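Local coordinates for AlyGC (Glaciecola chathamensis, PDB 5GKD), which degrades alginate as a polysaccharide lyase of family 6, probably cleaving the polymer by beta-elimination at a calcium-containing active site, at residues 61-66 / 84-89; 228-233 / 248-253. All coordinates share one frame; numbering follows the deposited sequence.

Contact 1: residues 61-66 / 84-89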
# COMPACT_ATOMS: atom_id res chain seq x y z
N THR A 61 -19.87 18.82 5.48
CA THR A 61 -19.46 17.51 5.00
C THR A 61 -18.37 17.63 3.93
O THR A 61 -17.99 18.73 3.51
CB THR A 61 -20.66 16.72 4.43
OG1 THR A 61 -21.12 17.34 3.22
CG2 THR A 61 -21.79 16.66 5.44
N GLY A 62 -17.87 16.49 3.50
CA GLY A 62 -16.78 16.50 2.54
C GLY A 62 -15.56 17.17 3.12
O GLY A 62 -15.26 17.04 4.31
N GLN A 63 -14.86 17.93 2.28
CA GLN A 63 -13.62 18.59 2.70
C GLN A 63 -13.95 19.98 3.24
O GLN A 63 -13.61 21.00 2.66
CB GLN A 63 -12.61 18.63 1.57
CG GLN A 63 -11.83 17.33 1.43
CD GLN A 63 -12.77 16.14 1.21
OE1 GLN A 63 -13.29 15.96 0.11
NE2 GLN A 63 -13.03 15.38 2.26
N SER A 64 -14.65 19.98 4.38
CA SER A 64 -15.03 21.16 5.13
C SER A 64 -14.12 21.32 6.33
O SER A 64 -13.53 20.35 6.81
CB SER A 64 -16.48 21.07 5.61
OG SER A 64 -17.40 21.11 4.56
N ASN A 65 -14.01 22.55 6.82
CA ASN A 65 -13.26 22.82 8.04
C ASN A 65 -13.67 24.21 8.53
O ASN A 65 -14.54 24.86 7.94
CB ASN A 65 -11.75 22.69 7.81
CG ASN A 65 -11.19 23.71 6.82
OD1 ASN A 65 -11.79 24.74 6.55
ND2 ASN A 65 -10.01 23.42 6.29
N LEU A 66 -13.06 24.65 9.62
CA LEU A 66 -13.43 25.91 10.26
C LEU A 66 -12.19 26.59 10.83
O LEU A 66 -11.39 25.95 11.52
CB LEU A 66 -14.47 25.69 11.36
CG LEU A 66 -14.76 26.85 12.33
CD1 LEU A 66 -15.32 28.05 11.60
CD2 LEU A 66 -15.71 26.41 13.43
N TYR A 84 -13.78 14.98 5.91
CA TYR A 84 -12.51 15.13 6.61
C TYR A 84 -11.84 16.40 6.12
O TYR A 84 -12.02 16.81 4.97
CB TYR A 84 -11.60 13.91 6.42
CG TYR A 84 -11.33 13.54 4.98
CD1 TYR A 84 -12.21 12.74 4.27
CD2 TYR A 84 -10.19 13.97 4.33
CE1 TYR A 84 -11.97 12.40 2.97
CE2 TYR A 84 -9.94 13.63 3.02
CZ TYR A 84 -10.84 12.84 2.34
OH TYR A 84 -10.61 12.50 1.04
N THR A 85 -11.09 17.04 7.01
CA THR A 85 -10.51 18.33 6.67
C THR A 85 -9.42 18.17 5.61
O THR A 85 -8.62 17.23 5.68
CB THR A 85 -9.92 19.02 7.89
OG1 THR A 85 -9.39 20.29 7.48
CG2 THR A 85 -8.79 18.19 8.54
N PRO A 86 -9.40 19.03 4.60
CA PRO A 86 -8.29 19.02 3.63
C PRO A 86 -7.03 19.69 4.16
O PRO A 86 -5.98 19.59 3.50
CB PRO A 86 -8.87 19.80 2.45
CG PRO A 86 -9.77 20.77 3.09
CD PRO A 86 -10.39 20.08 4.28
N THR A 87 -7.08 20.36 5.31
CA THR A 87 -5.88 21.00 5.86
C THR A 87 -5.36 20.16 7.02
O THR A 87 -5.61 18.95 7.12
CB THR A 87 -6.18 22.45 6.25
OG1 THR A 87 -7.18 22.50 7.27
CG2 THR A 87 -6.66 23.27 5.05
N GLY A 88 -4.61 20.81 7.91
CA GLY A 88 -4.09 20.11 9.06
C GLY A 88 -5.08 19.93 10.19
O GLY A 88 -4.83 19.11 11.08
N GLU A 89 -6.20 20.65 10.16
CA GLU A 89 -7.11 20.70 11.30
C GLU A 89 -8.54 20.88 10.81
O GLU A 89 -8.78 21.56 9.82
CB GLU A 89 -6.80 21.86 12.26
CG GLU A 89 -5.35 22.13 12.53
CD GLU A 89 -4.66 22.92 11.45
OE1 GLU A 89 -5.32 23.74 10.78
OE2 GLU A 89 -3.44 22.70 11.27
O HOH W 1 -9.41 24.40 10.25

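Contact 2: residues 228-233 / 248-253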
# COMPACT_ATOMS: atom_id res chain seq x y z
N ASN A 228 -12.54 16.11 35.87
CA ASN A 228 -12.88 15.35 34.68
C ASN A 228 -13.18 13.90 35.05
O ASN A 228 -12.69 13.39 36.06
CB ASN A 228 -11.75 15.40 33.66
CG ASN A 228 -11.36 16.81 33.32
OD1 ASN A 228 -12.03 17.48 32.52
ND2 ASN A 228 -10.29 17.29 33.95
N VAL A 229 -13.96 13.24 34.21
CA VAL A 229 -14.32 11.84 34.40
C VAL A 229 -13.76 11.03 33.24
O VAL A 229 -13.91 11.41 32.08
CB VAL A 229 -15.84 11.65 34.53
CG1 VAL A 229 -16.18 10.17 34.54
CG2 VAL A 229 -16.33 12.30 35.80
N PHE A 230 -13.09 9.93 33.57
CA PHE A 230 -12.51 9.02 32.58
C PHE A 230 -13.19 7.66 32.72
O PHE A 230 -12.91 6.92 33.66
CB PHE A 230 -11.01 8.91 32.79
CG PHE A 230 -10.29 10.22 32.72
CD1 PHE A 230 -10.21 11.04 33.84
CD2 PHE A 230 -9.67 10.62 31.55
CE1 PHE A 230 -9.52 12.24 33.78
CE2 PHE A 230 -9.01 11.82 31.48
CZ PHE A 230 -8.93 12.63 32.60
N PHE A 231 -14.04 7.31 31.76
CA PHE A 231 -14.85 6.11 31.86
C PHE A 231 -14.31 5.07 30.90
O PHE A 231 -14.37 5.25 29.69
CB PHE A 231 -16.31 6.41 31.54
CG PHE A 231 -17.22 5.20 31.62
CD1 PHE A 231 -17.43 4.40 30.52
CD2 PHE A 231 -17.85 4.87 32.81
CE1 PHE A 231 -18.27 3.30 30.59
CE2 PHE A 231 -18.70 3.79 32.89
CZ PHE A 231 -18.90 3.00 31.79
N GLU A 232 -13.78 3.99 31.47
CA GLU A 232 -13.32 2.82 30.72
C GLU A 232 -12.35 3.21 29.61
O GLU A 232 -12.35 2.63 28.53
CB GLU A 232 -14.51 2.03 30.16
CG GLU A 232 -15.36 1.39 31.24
CD GLU A 232 -16.50 0.51 30.70
OE1 GLU A 232 -16.65 0.36 29.46
OE2 GLU A 232 -17.26 -0.01 31.53
N SER A 233 -11.49 4.17 29.90
CA SER A 233 -10.56 4.68 28.90
C SER A 233 -9.23 3.96 29.03
O SER A 233 -8.63 3.93 30.11
CB SER A 233 -10.38 6.19 29.01
OG SER A 233 -11.54 6.88 28.59
N GLU A 248 -6.38 17.40 39.78
CA GLU A 248 -7.18 17.48 40.99
C GLU A 248 -8.66 17.18 40.71
O GLU A 248 -9.18 17.51 39.65
CB GLU A 248 -6.93 18.85 41.62
CG GLU A 248 -7.94 19.92 41.43
CD GLU A 248 -7.53 21.19 42.16
OE1 GLU A 248 -7.40 22.24 41.50
OE2 GLU A 248 -7.31 21.12 43.38
N ASN A 249 -9.30 16.48 41.64
CA ASN A 249 -10.74 16.19 41.60
C ASN A 249 -11.17 15.34 40.41
O ASN A 249 -12.35 15.30 40.08
CB ASN A 249 -11.60 17.46 41.61
CG ASN A 249 -11.16 18.48 42.63
OD1 ASN A 249 -10.59 18.15 43.67
ND2 ASN A 249 -11.44 19.74 42.35
N ASN A 250 -10.25 14.65 39.74
CA ASN A 250 -10.63 13.80 38.64
C ASN A 250 -11.10 12.44 39.13
O ASN A 250 -10.75 11.98 40.21
CB ASN A 250 -9.45 13.62 37.68
CG ASN A 250 -8.98 14.95 37.11
OD1 ASN A 250 -9.65 15.53 36.26
ND2 ASN A 250 -7.87 15.45 37.62
N VAL A 251 -11.89 11.78 38.29
CA VAL A 251 -12.51 10.50 38.61
C VAL A 251 -12.28 9.53 37.45
O VAL A 251 -12.62 9.83 36.30
CB VAL A 251 -14.02 10.66 38.87
CG1 VAL A 251 -14.69 9.30 39.02
CG2 VAL A 251 -14.26 11.51 40.11
N PHE A 252 -11.74 8.35 37.76
CA PHE A 252 -11.41 7.31 36.79
C PHE A 252 -12.22 6.06 37.11
O PHE A 252 -11.96 5.39 38.12
CB PHE A 252 -9.92 6.97 36.81
CG PHE A 252 -9.01 8.10 36.44
CD1 PHE A 252 -8.77 9.14 37.32
CD2 PHE A 252 -8.34 8.08 35.24
CE1 PHE A 252 -7.90 10.16 36.98
CE2 PHE A 252 -7.47 9.09 34.88
CZ PHE A 252 -7.26 10.13 35.75
N PHE A 253 -13.18 5.72 36.26
CA PHE A 253 -13.96 4.49 36.41
C PHE A 253 -13.44 3.49 35.40
O PHE A 253 -13.88 3.47 34.25
CB PHE A 253 -15.45 4.73 36.21
CG PHE A 253 -16.10 5.54 37.30
CD1 PHE A 253 -16.00 5.14 38.61
CD2 PHE A 253 -16.81 6.67 37.00
CE1 PHE A 253 -16.59 5.89 39.61
CE2 PHE A 253 -17.42 7.40 37.99
CZ PHE A 253 -17.31 7.01 39.29

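Contact 1: residues 61-66 / 84-89
Q63 turns CG beside its backbone N (chi1 -82°) and bends at chi2, which lays its amide alongside Y84; the Y84 ring, with CG between N and the carbonyl carbon (chi1 55°), swings back under that amide. Q63 NE2 therefore sits over the centre of one ring face, 3.2 Å above the plane, with amide and ring planes 39° apart. The same nitrogen donates to Y84 O (3.2 Å), meeting a lone pair in the carbonyl plane; this bond, with the ring beneath NE2, probably limits rotation of the amide. Y84 N donates to G62 O (3.0 Å), tying the two backbones together. P86 packs its ring against the Q63 stem, CD lying 3.8 Å from Q63 CB. Further along, N65 ND2 reaches two hydroxyls through weak bonds, to T87 OG1 (3.1 Å) and T85 OG1 (3.4 Å). T85 OG1 also accepts from T87 N, which closes an ST turn, and donates to E89 O. P86 and T87 also pack on K475 of the second subunit. The inverse gamma turn centred on Q63, set against the loop ahead of strand 89-92, is a corner where successive coils stack in a right-handed parallel beta-helix.

Contact 2: residues 228-233 / 248-253
F230 and F252 lie side by side and point the same way, their rings in an offset stack with centroids 4.4 Å apart and planes only 10° from parallel. F230 CD1 meets F252 CE2 at 3.5 Å, each atom over the other ring's face toward its rim. Both rings carry CG beside the backbone N (chi1 -57° and -63°), and this shared torsion keeps them in step. N228 and N250 repeat the pattern with amides: their planes are nearly coplanar, and N250 OD1 accepts from N228 ND2 in its carbonyl plane at 3.0 Å and from N228 N at 3.0 Å, the latter donor tilted from that plane. With an alanine at N250, N228 N and ND2 are likely to lose their shared acceptor, and the two coils that tie. On the other side of the strands V229 CG2 rests 4.2 Å from V251 CB, while F231 and F253 cross at a slant, F231 CD2 coming nearest to F253 CB. Backbone bonds of the parallel-strand type join the pair, among them F230 N to V251 O (2.8 Å) and F253 N to F230 O. Both rows run on into the coil before: F206 stacks on F230, and N228 OD1 accepts from N204 ND2. Strand 200-207 flanks 224-231, strand 271-278 pairs with 246-253 on its other side, and I215 and I216 of strand 214-219 pack against F230.

In the fold
The two contacts come in series along the chain, contact 1 closing before contact 2 opens, and their centres lie about 31 Å apart, their nearest atoms about 21 Å. Both belong to the parallel beta-helix that carries the Chondroitinase B family sequence. Contact 1 joins coils near its N-terminal end, at the turn between strands 58-62 and 65-69 and the loop between 73-81 and 89-92; contact 2 joins strands 224-231 and 246-253 several coils further on. Contact 1 touches the second subunit, whereas contact 2 is buried within its own chain, with the F230 side chain about 14 Å from the bound calcium ion. Together they sample a subunit-facing loop corner and the strand-on-strand core of one beta-helix.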